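Local coordinates for extracellular solute-binding protein family 5 (Brucella melitensis, PDB 4ONY) that probably binds peptides or related solutes in the periplasm and hands them to an ABC transporter for import, at residues 52-57 and 66-71; 82-87 and 190-195; 271-276 and 571-576; 305-310 and 489-494; 382-387 and 553-558. One frame throughout, in Å; residues are numbered along the deposited sequence. Where two conformers were deposited one is given.

Contact 1: residues 52-57 and 66-71; sequences VGTFDS and MRTTAR
D56 and T68 meet through both backbone and side chain. T68 O accepts a nearly straight hydrogen bond from D56 N at 2.8 Å and a weak, bent one from S57 N. Two residues on, A70 N donates to S57 O at 3.1 Å, which closes a single backbone bridge between S57 and T69. Among side chains, T68 OG1 gives its proton to D56 OD1 at 2.6 Å, arriving from above the carboxylate plane, 39° out of it. Both groups turn inward over their own backbones (chi1 60° for D56, 55° for T68), which brings carboxylate and hydroxyl together beside the backbone bond. One water joins S57 OG to T69 OG1, each at 2.7 Å; S57 OG also accepts from T206 N, and T69 OG1 bonds to S65 O. The apolar part is small: A70 CB lies off-centre against the F55 ring in a CH-pi contact, 3.7 Å from F55 CD2. Both segments belong to the long connection between strands 46-52 and 88-90, folded back on itself; the F55 ring also meets that of Y256 on strand 251-257, next to 46-52 in the four-stranded mixed sheet.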
# COMPACT_ATOMS: atom_id res chain seq x y z
N VAL A 52 -11.49 -4.33 -13.30
CA VAL A 52 -10.89 -4.84 -14.52
C VAL A 52 -10.26 -6.16 -14.19
O VAL A 52 -9.45 -6.22 -13.31
CB VAL A 52 -9.84 -3.90 -15.08
CG1 VAL A 52 -9.19 -4.46 -16.36
CG2 VAL A 52 -10.49 -2.54 -15.36
N GLY A 53 -10.64 -7.22 -14.90
CA GLY A 53 -10.00 -8.51 -14.72
C GLY A 53 -11.01 -9.65 -14.86
O GLY A 53 -11.99 -9.51 -15.59
N THR A 54 -10.74 -10.77 -14.19
CA THR A 54 -11.58 -11.95 -14.24
C THR A 54 -11.43 -12.79 -12.95
O THR A 54 -10.57 -12.51 -12.13
CB THR A 54 -11.25 -12.81 -15.47
OG1 THR A 54 -12.26 -13.81 -15.67
CG2 THR A 54 -9.86 -13.47 -15.34
N PHE A 55 -12.28 -13.80 -12.79
CA PHE A 55 -12.13 -14.72 -11.70
C PHE A 55 -12.78 -16.01 -12.10
O PHE A 55 -13.69 -16.02 -12.88
CB PHE A 55 -12.79 -14.17 -10.43
CG PHE A 55 -14.27 -14.36 -10.38
CD1 PHE A 55 -15.12 -13.46 -10.99
CD2 PHE A 55 -14.80 -15.47 -9.75
CE1 PHE A 55 -16.48 -13.67 -10.98
CE2 PHE A 55 -16.15 -15.68 -9.75
CZ PHE A 55 -17.00 -14.76 -10.34
N ASP A 56 -12.32 -17.11 -11.50
CA ASP A 56 -12.94 -18.40 -11.70
C ASP A 56 -12.92 -19.29 -10.45
O ASP A 56 -13.13 -20.48 -10.56
CB ASP A 56 -12.25 -19.13 -12.84
CG ASP A 56 -10.78 -19.37 -12.59
OD1 ASP A 56 -10.24 -19.11 -11.49
OD2 ASP A 56 -10.14 -19.81 -13.57
N SER A 57 -12.63 -18.74 -9.28
CA SER A 57 -12.55 -19.56 -8.09
C SER A 57 -12.79 -18.73 -6.84
O SER A 57 -12.69 -17.51 -6.88
CB SER A 57 -11.19 -20.29 -7.98
OG SER A 57 -11.18 -21.25 -6.91
N MET A 66 -4.98 -18.67 -7.52
CA MET A 66 -4.74 -17.55 -6.62
C MET A 66 -4.80 -16.20 -7.34
O MET A 66 -5.01 -15.18 -6.68
CB MET A 66 -3.42 -17.69 -5.89
CG MET A 66 -2.18 -17.66 -6.77
SD MET A 66 -0.65 -17.75 -5.80
CE MET A 66 -0.46 -16.03 -5.32
N ARG A 67 -4.57 -16.17 -8.66
CA ARG A 67 -4.62 -14.94 -9.43
C ARG A 67 -6.00 -14.70 -10.08
O ARG A 67 -6.22 -13.65 -10.69
CB ARG A 67 -3.47 -14.89 -10.43
CG ARG A 67 -2.11 -14.57 -9.79
CD ARG A 67 -0.96 -14.56 -10.78
NE ARG A 67 -0.84 -15.89 -11.39
CZ ARG A 67 -1.25 -16.25 -12.61
NH1 ARG A 67 -1.81 -15.38 -13.48
NH2 ARG A 67 -1.09 -17.52 -12.98
N THR A 68 -6.93 -15.64 -9.91
CA THR A 68 -8.22 -15.50 -10.48
C THR A 68 -9.28 -15.84 -9.44
O THR A 68 -10.27 -16.52 -9.72
CB THR A 68 -8.36 -16.37 -11.74
OG1 THR A 68 -8.04 -17.73 -11.41
CG2 THR A 68 -7.43 -15.90 -12.84
N THR A 69 -9.06 -15.36 -8.23
CA THR A 69 -10.01 -15.51 -7.14
C THR A 69 -10.91 -14.28 -7.02
O THR A 69 -10.46 -13.17 -7.19
CB THR A 69 -9.26 -15.77 -5.82
OG1 THR A 69 -8.60 -17.05 -5.92
CG2 THR A 69 -10.20 -15.80 -4.69
N ALA A 70 -12.19 -14.49 -6.77
CA ALA A 70 -13.13 -13.40 -6.70
C ALA A 70 -12.75 -12.40 -5.63
O ALA A 70 -12.22 -12.77 -4.60
CB ALA A 70 -14.52 -13.90 -6.39
N ARG A 71 -13.03 -11.14 -5.91
CA ARG A 71 -12.87 -10.06 -4.97
C ARG A 71 -13.94 -10.16 -3.90
O ARG A 71 -15.04 -10.66 -4.14
CB ARG A 71 -13.03 -8.69 -5.69
CG ARG A 71 -11.98 -8.37 -6.75
CD ARG A 71 -10.64 -7.99 -6.15
NE ARG A 71 -10.85 -6.81 -5.30
CZ ARG A 71 -10.87 -5.55 -5.72
NH1 ARG A 71 -10.61 -5.24 -6.99
NH2 ARG A 71 -11.12 -4.57 -4.84
O HOH W 1 -9.53 -19.54 -5.56

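Contact 2: residues 82-87 and 190-195; sequences MVYQTL and PVLPKH
V191 N donates to Q85 O at 3.0 Å, the one direct hydrogen bond between these two segments, and P190 CA adds a CA-H...O contact of 3.3 Å to the same Q85 O. A second backbone link runs through a water that accepts from Q85 N and donates to V191 O, so Q85 and V191 are linked twice, once directly and once through the water. The side chains around this polar centre are apolar. Y84 lays its ring obliquely against L192, with CD2 of the leucine 3.7 Å from Y84 CE1 and nearly as close to CD1, while V191 O sits at the ring edge, 4.2 Å from Y84 CD1. In L192, CG stands beside the backbone N (chi1 -56°) and CD1 takes the extended position, leaving CD2 as the branch that meets the ring. Farther along, L87 CD2 meets V191 CG2 at 4.2 Å, the two side chains crossing at about a right angle. The amide end of Q85 leads away to S213, Y235 and W236, and helix 133-146 packs on P190, V191 and L192. The contact is buried throughout: the backbone N and O of Q85 and V191 are satisfied by each other or by one bridging water, and apolar side chains pack around them.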
# COMPACT_ATOMS: atom_id res chain seq x y z
N MET A 82 -15.39 -9.49 3.75
CA MET A 82 -16.83 -9.68 3.77
C MET A 82 -17.36 -11.09 4.11
O MET A 82 -18.48 -11.23 4.67
CB MET A 82 -17.44 -9.21 2.47
CG MET A 82 -17.33 -7.68 2.31
SD MET A 82 -18.42 -7.08 1.03
CE MET A 82 -17.51 -7.74 -0.39
N VAL A 83 -16.57 -12.12 3.82
CA VAL A 83 -16.96 -13.50 4.11
C VAL A 83 -16.09 -14.10 5.23
O VAL A 83 -16.61 -14.55 6.24
CB VAL A 83 -16.89 -14.37 2.85
CG1 VAL A 83 -17.16 -15.83 3.17
CG2 VAL A 83 -17.90 -13.85 1.83
N TYR A 84 -14.78 -14.10 5.03
CA TYR A 84 -13.87 -14.61 6.00
C TYR A 84 -13.37 -13.49 6.90
O TYR A 84 -12.86 -12.47 6.41
CB TYR A 84 -12.70 -15.25 5.30
CG TYR A 84 -13.08 -16.53 4.54
CD1 TYR A 84 -13.42 -17.69 5.21
CD2 TYR A 84 -13.07 -16.56 3.14
CE1 TYR A 84 -13.78 -18.86 4.53
CE2 TYR A 84 -13.40 -17.72 2.45
CZ TYR A 84 -13.75 -18.86 3.14
OH TYR A 84 -14.05 -19.99 2.47
N GLN A 85 -13.48 -13.69 8.22
CA GLN A 85 -13.08 -12.69 9.19
C GLN A 85 -11.83 -13.08 9.92
O GLN A 85 -11.42 -14.24 9.93
CB GLN A 85 -14.19 -12.48 10.19
CG GLN A 85 -15.48 -12.00 9.58
CD GLN A 85 -16.54 -11.72 10.61
OE1 GLN A 85 -16.88 -12.57 11.42
NE2 GLN A 85 -17.09 -10.50 10.58
N THR A 86 -11.24 -12.08 10.53
CA THR A 86 -10.04 -12.23 11.35
C THR A 86 -10.43 -12.14 12.84
O THR A 86 -11.58 -11.80 13.18
CB THR A 86 -9.08 -11.08 11.06
OG1 THR A 86 -9.78 -9.85 11.25
CG2 THR A 86 -8.60 -11.19 9.65
N LEU A 87 -9.48 -12.44 13.71
CA LEU A 87 -9.76 -12.36 15.13
C LEU A 87 -10.05 -10.93 15.54
O LEU A 87 -10.90 -10.67 16.40
CB LEU A 87 -8.62 -12.94 15.94
CG LEU A 87 -8.55 -14.48 15.78
CD1 LEU A 87 -7.17 -15.01 16.13
CD2 LEU A 87 -9.58 -15.18 16.67
N PRO A 190 -7.36 -15.62 8.52
CA PRO A 190 -8.78 -15.87 8.72
C PRO A 190 -9.06 -16.82 9.86
O PRO A 190 -8.11 -17.36 10.47
CB PRO A 190 -9.17 -16.52 7.40
CG PRO A 190 -7.96 -17.35 7.07
CD PRO A 190 -6.81 -16.45 7.44
N VAL A 191 -10.35 -16.99 10.16
CA VAL A 191 -10.82 -18.16 10.84
C VAL A 191 -11.74 -18.89 9.86
O VAL A 191 -12.66 -18.29 9.30
CB VAL A 191 -11.52 -17.83 12.19
CG1 VAL A 191 -11.90 -19.11 12.91
CG2 VAL A 191 -10.60 -17.02 13.07
N LEU A 192 -11.48 -20.18 9.70
CA LEU A 192 -12.15 -21.10 8.79
C LEU A 192 -13.05 -22.10 9.54
O LEU A 192 -12.75 -22.50 10.67
CB LEU A 192 -11.12 -21.93 8.01
CG LEU A 192 -10.09 -21.13 7.23
CD1 LEU A 192 -9.15 -22.02 6.44
CD2 LEU A 192 -10.76 -20.14 6.26
N PRO A 193 -14.17 -22.51 8.92
CA PRO A 193 -15.12 -23.44 9.54
C PRO A 193 -14.78 -24.92 9.36
O PRO A 193 -14.99 -25.46 8.26
CB PRO A 193 -16.42 -23.12 8.81
CG PRO A 193 -16.00 -22.65 7.47
CD PRO A 193 -14.68 -21.96 7.66
N LYS A 194 -14.30 -25.57 10.42
CA LYS A 194 -13.98 -26.99 10.38
C LYS A 194 -15.15 -27.81 9.88
O LYS A 194 -14.96 -28.69 9.04
CB LYS A 194 -13.62 -27.51 11.76
CG LYS A 194 -13.09 -28.93 11.76
CD LYS A 194 -12.65 -29.35 13.14
CE LYS A 194 -12.02 -30.71 13.13
NZ LYS A 194 -11.67 -31.10 14.53
N HIS A 195 -16.35 -27.49 10.35
CA HIS A 195 -17.52 -28.31 10.02
C HIS A 195 -17.91 -28.19 8.56
O HIS A 195 -18.55 -29.09 8.06
CB HIS A 195 -18.74 -27.95 10.85
CG HIS A 195 -19.40 -26.67 10.41
ND1 HIS A 195 -18.93 -25.43 10.77
CD2 HIS A 195 -20.50 -26.45 9.64
CE1 HIS A 195 -19.70 -24.50 10.24
NE2 HIS A 195 -20.67 -25.10 9.57
O HOH W 2 -14.56 -16.28 9.05

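Contact 3: residues 271-276 and 571-576; sequences ILDIFI and WDRIEH
The guanidinium of R573 carries W571 CB over the centre of one face, 3.8 Å above the plane, and takes D273 at its edge. The grip is side-on: NE and NH2 both donate to the single oxygen D273 OD1, at 2.8 Å from NE and 2.7 Å from NH2, with OD1 only 3° out of the guanidinium plane. The carboxylate is turned 78° against that plane, so this salt bridge is far from coplanar. An extended chain from CG to NE carries the group out to the aspartate. The indole of W571 receives D273 O near its plane at the edge, and L272 O approaches W571 CD1 obliquely at 3.4 Å; W571 NE1 is bonded to F267 O. The other carboxylate oxygen, D273 OD2, accepts from T48 N of strand 46-52. Next to the salt bridge, I574 CG1 packs on D273 CB at 3.8 Å. W571 N donates to D273 O at 3.0 Å, just ahead of the point where strand 274-277 pairs antiparallel with strand 566-571, and I574 N returns to W571 O. The arrangement is that of a type I beta turn, W571 to I574, fastened by its arginine to the entrance of the adjacent strand.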
# COMPACT_ATOMS: atom_id res chain seq x y z
N ILE A 271 -25.18 1.63 -14.58
CA ILE A 271 -25.09 0.23 -14.19
C ILE A 271 -24.18 0.06 -13.00
O ILE A 271 -24.46 -0.72 -12.14
CB ILE A 271 -24.63 -0.64 -15.37
CG1 ILE A 271 -25.65 -0.48 -16.48
CG2 ILE A 271 -24.52 -2.10 -14.96
CD1 ILE A 271 -25.27 -1.04 -17.82
N LEU A 272 -23.07 0.81 -12.96
CA LEU A 272 -22.21 0.84 -11.82
C LEU A 272 -22.53 2.10 -11.02
O LEU A 272 -22.77 3.15 -11.62
CB LEU A 272 -20.75 0.85 -12.26
CG LEU A 272 -20.37 -0.33 -13.15
CD1 LEU A 272 -18.91 -0.20 -13.52
CD2 LEU A 272 -20.67 -1.67 -12.47
N ASP A 273 -22.49 2.01 -9.69
CA ASP A 273 -22.88 3.13 -8.82
C ASP A 273 -21.73 4.12 -8.56
O ASP A 273 -21.99 5.26 -8.25
CB ASP A 273 -23.34 2.59 -7.47
CG ASP A 273 -24.65 1.80 -7.55
OD1 ASP A 273 -25.58 2.28 -8.19
OD2 ASP A 273 -24.73 0.70 -6.97
N ILE A 274 -20.49 3.68 -8.68
CA ILE A 274 -19.32 4.52 -8.43
C ILE A 274 -18.23 4.20 -9.43
O ILE A 274 -18.30 3.19 -10.13
CB ILE A 274 -18.75 4.31 -7.00
CG1 ILE A 274 -18.20 2.89 -6.83
CG2 ILE A 274 -19.82 4.53 -5.92
CD1 ILE A 274 -17.37 2.68 -5.60
N PHE A 275 -17.25 5.08 -9.52
CA PHE A 275 -16.09 4.88 -10.35
C PHE A 275 -14.89 5.47 -9.66
O PHE A 275 -14.83 6.68 -9.39
CB PHE A 275 -16.26 5.51 -11.76
CG PHE A 275 -15.15 5.17 -12.71
CD1 PHE A 275 -13.99 5.92 -12.72
CD2 PHE A 275 -15.26 4.08 -13.54
CE1 PHE A 275 -12.94 5.59 -13.52
CE2 PHE A 275 -14.22 3.76 -14.39
CZ PHE A 275 -13.05 4.53 -14.40
N ILE A 276 -13.94 4.60 -9.31
CA ILE A 276 -12.77 5.03 -8.54
C ILE A 276 -11.75 5.47 -9.60
O ILE A 276 -11.35 4.65 -10.43
CB ILE A 276 -12.22 3.87 -7.70
CG1 ILE A 276 -13.24 3.49 -6.62
CG2 ILE A 276 -10.88 4.23 -7.06
CD1 ILE A 276 -12.94 2.20 -5.88
N TRP A 571 -22.96 8.07 -8.36
CA TRP A 571 -24.38 8.43 -8.45
C TRP A 571 -24.87 8.89 -7.06
O TRP A 571 -24.46 8.36 -6.03
CB TRP A 571 -25.22 7.29 -9.04
CG TRP A 571 -24.89 7.07 -10.51
CD1 TRP A 571 -23.92 6.26 -11.01
CD2 TRP A 571 -25.53 7.68 -11.63
NE1 TRP A 571 -23.87 6.35 -12.38
CE2 TRP A 571 -24.86 7.20 -12.80
CE3 TRP A 571 -26.57 8.60 -11.77
CZ2 TRP A 571 -25.20 7.60 -14.08
CZ3 TRP A 571 -26.91 9.01 -13.04
CH2 TRP A 571 -26.23 8.51 -14.21
N ASP A 572 -25.74 9.88 -7.06
CA ASP A 572 -26.12 10.52 -5.81
C ASP A 572 -27.03 9.66 -4.90
O ASP A 572 -27.31 10.05 -3.80
CB ASP A 572 -26.74 11.91 -6.08
CG ASP A 572 -28.07 11.85 -6.71
OD1 ASP A 572 -28.60 10.77 -7.04
OD2 ASP A 572 -28.62 12.92 -6.89
N ARG A 573 -27.48 8.51 -5.38
CA ARG A 573 -28.11 7.50 -4.56
C ARG A 573 -27.14 6.79 -3.60
O ARG A 573 -27.55 6.00 -2.75
CB ARG A 573 -28.79 6.47 -5.43
CG ARG A 573 -27.81 5.67 -6.28
CD ARG A 573 -28.56 4.83 -7.29
NE ARG A 573 -27.65 4.15 -8.21
CZ ARG A 573 -27.60 4.37 -9.52
NH1 ARG A 573 -28.36 5.28 -10.09
NH2 ARG A 573 -26.75 3.69 -10.24
N ILE A 574 -25.85 7.06 -3.74
CA ILE A 574 -24.85 6.55 -2.82
C ILE A 574 -24.32 7.68 -1.96
O ILE A 574 -23.92 8.70 -2.53
CB ILE A 574 -23.65 5.96 -3.59
CG1 ILE A 574 -24.11 4.86 -4.56
CG2 ILE A 574 -22.60 5.42 -2.62
CD1 ILE A 574 -24.84 3.72 -3.92
N GLU A 575 -24.28 7.48 -0.62
CA GLU A 575 -23.75 8.49 0.30
C GLU A 575 -22.66 7.94 1.21
O GLU A 575 -22.46 6.71 1.29
CB GLU A 575 -24.90 9.08 1.10
CG GLU A 575 -25.88 9.81 0.18
CD GLU A 575 -26.99 10.52 0.94
OE1 GLU A 575 -27.15 10.25 2.14
OE2 GLU A 575 -27.69 11.35 0.34
N HIS A 576 -21.97 8.83 1.88
CA HIS A 576 -20.88 8.45 2.79
C HIS A 576 -20.82 9.41 3.97
O HIS A 576 -21.37 10.52 3.90
CB HIS A 576 -19.54 8.41 2.05
CG HIS A 576 -19.16 9.72 1.45
ND1 HIS A 576 -18.74 10.81 2.20
CD2 HIS A 576 -19.13 10.12 0.16
CE1 HIS A 576 -18.49 11.82 1.40
NE2 HIS A 576 -18.69 11.42 0.16

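Contact 4: residues 305-310 and 489-494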
# COMPACT_ATOMS: atom_id res chain seq x y z
N GLY A 305 -4.03 10.51 5.05
CA GLY A 305 -2.78 10.68 5.71
C GLY A 305 -1.86 9.46 5.65
O GLY A 305 -0.75 9.52 6.15
N THR A 306 -2.30 8.37 5.04
CA THR A 306 -1.37 7.32 4.63
C THR A 306 -0.53 7.87 3.44
O THR A 306 -0.96 8.74 2.67
CB THR A 306 -2.10 6.05 4.20
OG1 THR A 306 -3.08 6.38 3.22
CG2 THR A 306 -2.77 5.41 5.38
N PRO A 307 0.70 7.41 3.31
CA PRO A 307 1.57 7.99 2.27
C PRO A 307 1.14 7.67 0.84
O PRO A 307 0.42 6.72 0.59
CB PRO A 307 2.94 7.36 2.54
CG PRO A 307 2.68 6.15 3.40
CD PRO A 307 1.36 6.35 4.10
N ALA A 308 1.58 8.52 -0.07
CA ALA A 308 1.39 8.29 -1.49
C ALA A 308 2.55 7.40 -1.96
O ALA A 308 3.71 7.60 -1.54
CB ALA A 308 1.40 9.62 -2.21
N ASP A 309 2.26 6.39 -2.77
CA ASP A 309 3.27 5.47 -3.24
C ASP A 309 4.33 6.26 -4.02
O ASP A 309 4.00 7.17 -4.78
CB ASP A 309 2.64 4.41 -4.14
CG ASP A 309 1.84 3.36 -3.37
OD1 ASP A 309 1.87 3.29 -2.10
OD2 ASP A 309 1.20 2.58 -4.06
N MET A 310 5.60 5.92 -3.82
CA MET A 310 6.67 6.47 -4.66
C MET A 310 6.55 6.01 -6.13
O MET A 310 6.26 4.84 -6.41
CB MET A 310 8.02 6.05 -4.12
CG MET A 310 9.23 6.55 -4.89
SD MET A 310 9.44 8.31 -5.21
CE MET A 310 9.82 8.82 -3.53
N LEU A 489 6.99 2.13 -5.34
CA LEU A 489 7.01 1.43 -4.04
C LEU A 489 5.66 1.46 -3.41
O LEU A 489 5.02 2.51 -3.41
CB LEU A 489 7.98 2.12 -3.08
CG LEU A 489 9.44 2.11 -3.48
CD1 LEU A 489 10.17 3.07 -2.58
CD2 LEU A 489 10.04 0.72 -3.40
N ALA A 490 5.24 0.36 -2.82
CA ALA A 490 3.96 0.30 -2.08
C ALA A 490 4.22 0.76 -0.65
O ALA A 490 4.90 0.05 0.12
CB ALA A 490 3.42 -1.12 -2.08
N SER A 491 3.77 1.96 -0.33
CA SER A 491 4.16 2.61 0.91
C SER A 491 3.11 2.36 1.94
O SER A 491 1.96 2.08 1.61
CB SER A 491 4.33 4.12 0.70
OG SER A 491 3.05 4.67 0.36
N SER A 492 3.48 2.51 3.21
CA SER A 492 2.49 2.45 4.26
C SER A 492 2.94 3.20 5.49
O SER A 492 4.07 3.68 5.57
CB SER A 492 2.14 1.01 4.63
OG SER A 492 3.01 0.49 5.64
N LEU A 493 2.03 3.32 6.43
CA LEU A 493 2.31 3.92 7.72
C LEU A 493 3.00 2.93 8.66
O LEU A 493 3.33 3.31 9.76
CB LEU A 493 1.02 4.44 8.38
CG LEU A 493 0.48 5.76 7.85
CD1 LEU A 493 -0.79 6.23 8.56
CD2 LEU A 493 1.51 6.88 7.93
N SER A 494 3.24 1.70 8.23
CA SER A 494 3.87 0.67 9.08
C SER A 494 5.02 -0.01 8.39
O SER A 494 5.01 -1.23 8.21
CB SER A 494 2.82 -0.39 9.38
OG SER A 494 1.69 0.26 9.96
O HOH W 3 -0.05 4.22 1.83
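D309 points its carboxylate at the backbone of S491, and S491 turns its hydroxyl back to meet it. D309 OD1 accepts twice: from S491 N at 2.9 Å, almost straight (176°) but from well above the carboxylate plane, and from S491 OG at 3.1 Å through the anti lone pair. The serine can do both because OG sits between its backbone N and carbonyl carbon (chi1 65°), near enough to the N-H for both to reach one oxygen. The same hydroxyl rests against the P307 ring, 3.4 Å from P307 CG. Beyond it the proline lies obliquely across L493, with P307 CD 3.9 Å from L493 CD2, while the other branch, L493 CD1, meets T306 CG2 at 3.8 Å as the two side chains cross at about a right angle. At the far end M310 CB touches L489 CD1, and L489 N donates to M310 O at 3.0 Å. A water donates to both P307 O and S491 O, bridging the backbones midway. Polar and apolar contacts are thus interleaved: the two-donor grip on D309 OD1 probably limits the rotation of that carboxylate, and hydrocarbon packing prevails where T306 and P307 meet L493.

Contact 5: residues 382-387 and 553-558; sequences AVREDV and SGDYYV
The N-terminus of helix 385-389 is pinned here to the end of helix 537-553, with R384 in the N-cap position. R384 N donates to S553 OG at 3.0 Å in a nearly straight bond (169°); that hydroxyl also bonds to R549 O, one turn back in its own helix, and V387 CB packs on it at 3.6 Å. A382 O lies close to S553 CB. The R384 side chain starts extended and bends at chi3 (59°), which swings its guanidinium toward D555. There NH1 makes a salt bridge to D555 OD2 at 2.9 Å, on the syn side, with the two planes only 21° apart. NE is bonded to D386 OD1 at 3.0 Å. Two waters near the guanidinium plane complete the set, one linking NH2 to D555 OD1, the other linking NH1 to S553 O. One arginine between two aspartates is a salt-bridge network, here joining a helix start to the positive-phi residue that follows helix 537-553, ahead of strand 557-562.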
# COMPACT_ATOMS: atom_id res chain seq x y z
N ALA A 382 26.01 10.75 5.78
CA ALA A 382 24.85 10.04 5.27
C ALA A 382 23.66 10.92 4.89
O ALA A 382 22.87 10.54 4.02
CB ALA A 382 24.41 8.99 6.25
N VAL A 383 23.54 12.08 5.55
CA VAL A 383 22.48 12.98 5.31
C VAL A 383 23.03 14.37 4.98
O VAL A 383 23.92 14.87 5.65
CB VAL A 383 21.57 13.08 6.55
CG1 VAL A 383 20.46 14.08 6.28
CG2 VAL A 383 21.02 11.70 6.87
N ARG A 384 22.51 14.94 3.91
CA ARG A 384 22.95 16.23 3.42
C ARG A 384 22.39 17.28 4.40
O ARG A 384 21.28 17.11 4.95
CB ARG A 384 22.32 16.41 2.03
CG ARG A 384 23.02 17.32 1.07
CD ARG A 384 22.71 16.98 -0.39
NE ARG A 384 21.28 17.05 -0.67
CZ ARG A 384 20.61 16.16 -1.40
NH1 ARG A 384 21.21 15.09 -1.93
NH2 ARG A 384 19.29 16.32 -1.57
N GLU A 385 23.15 18.34 4.62
CA GLU A 385 22.74 19.39 5.51
C GLU A 385 21.31 19.91 5.22
O GLU A 385 20.52 20.12 6.17
CB GLU A 385 23.73 20.58 5.46
CG GLU A 385 23.27 21.73 6.33
CD GLU A 385 24.24 22.91 6.37
OE1 GLU A 385 24.38 23.67 5.36
OE2 GLU A 385 24.81 23.11 7.46
N ASP A 386 20.99 20.19 3.96
CA ASP A 386 19.62 20.71 3.64
C ASP A 386 18.52 19.69 3.99
O ASP A 386 17.46 20.05 4.49
CB ASP A 386 19.48 21.25 2.19
CG ASP A 386 19.82 20.21 1.08
OD1 ASP A 386 20.19 19.03 1.34
OD2 ASP A 386 19.71 20.63 -0.10
N VAL A 387 18.82 18.43 3.82
CA VAL A 387 17.84 17.38 4.16
C VAL A 387 17.71 17.26 5.69
O VAL A 387 16.62 17.03 6.20
CB VAL A 387 18.22 16.03 3.52
CG1 VAL A 387 17.31 14.89 3.96
CG2 VAL A 387 18.17 16.12 1.99
N SER A 553 19.05 11.62 0.58
CA SER A 553 20.42 12.14 0.51
C SER A 553 21.33 11.29 -0.38
O SER A 553 22.40 11.73 -0.75
CB SER A 553 21.03 12.26 1.90
OG SER A 553 20.33 13.22 2.68
N GLY A 554 20.88 10.09 -0.73
CA GLY A 554 21.59 9.25 -1.65
C GLY A 554 21.22 9.46 -3.12
O GLY A 554 21.88 8.89 -3.99
N ASP A 555 20.17 10.22 -3.40
CA ASP A 555 19.64 10.35 -4.77
C ASP A 555 19.61 8.98 -5.51
O ASP A 555 20.15 8.81 -6.62
CB ASP A 555 20.41 11.42 -5.55
CG ASP A 555 20.15 12.80 -5.00
OD1 ASP A 555 19.11 13.41 -5.39
OD2 ASP A 555 20.97 13.26 -4.18
N TYR A 556 18.93 8.02 -4.88
CA TYR A 556 18.73 6.73 -5.50
C TYR A 556 17.58 6.74 -6.49
O TYR A 556 17.62 6.03 -7.47
CB TYR A 556 18.50 5.68 -4.42
CG TYR A 556 19.66 5.55 -3.44
CD1 TYR A 556 20.90 5.14 -3.89
CD2 TYR A 556 19.52 5.83 -2.12
CE1 TYR A 556 21.97 5.02 -3.04
CE2 TYR A 556 20.57 5.69 -1.24
CZ TYR A 556 21.80 5.28 -1.69
OH TYR A 556 22.85 5.18 -0.80
N TYR A 557 16.57 7.57 -6.20
CA TYR A 557 15.44 7.84 -7.06
C TYR A 557 15.44 9.31 -7.43
O TYR A 557 15.95 10.15 -6.67
CB TYR A 557 14.12 7.54 -6.35
CG TYR A 557 13.70 6.08 -6.25
CD1 TYR A 557 14.56 5.11 -5.79
CD2 TYR A 557 12.43 5.68 -6.60
CE1 TYR A 557 14.15 3.80 -5.66
CE2 TYR A 557 12.03 4.37 -6.49
CZ TYR A 557 12.90 3.44 -6.02
OH TYR A 557 12.53 2.15 -5.92
N VAL A 558 14.93 9.64 -8.62
CA VAL A 558 14.50 10.99 -8.95
C VAL A 558 12.98 10.92 -8.71
O VAL A 558 12.26 10.32 -9.49
CB VAL A 558 14.73 11.36 -10.41
CG1 VAL A 558 14.31 12.79 -10.67
CG2 VAL A 558 16.20 11.13 -10.80
O HOH W 4 18.01 14.21 -3.20
O HOH W 5 23.83 13.89 -1.52

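Contacts 1, 2 and 3 lie in one region of the fold, their centres 20 to 29 Å apart and none touching another; contact 5 lies on the opposite side of the chain's centre from all three, 42 to 46 Å away. Contact 4, about 6 Å from that centre, stands between, and touches contact 5 through Y557, which packs on M310 and L489. In sequence contacts 4 and 5 interlock, and both are nested within the loop that contact 3 closes. The bound 1-ethoxy-2-(2-ethoxyethoxy)ethane, seated among Q222, Q225, R226, Y256 and Y257, is nearest contacts 3 and 1: about 7 Å from the L272 side chain and 9 Å from that of F55.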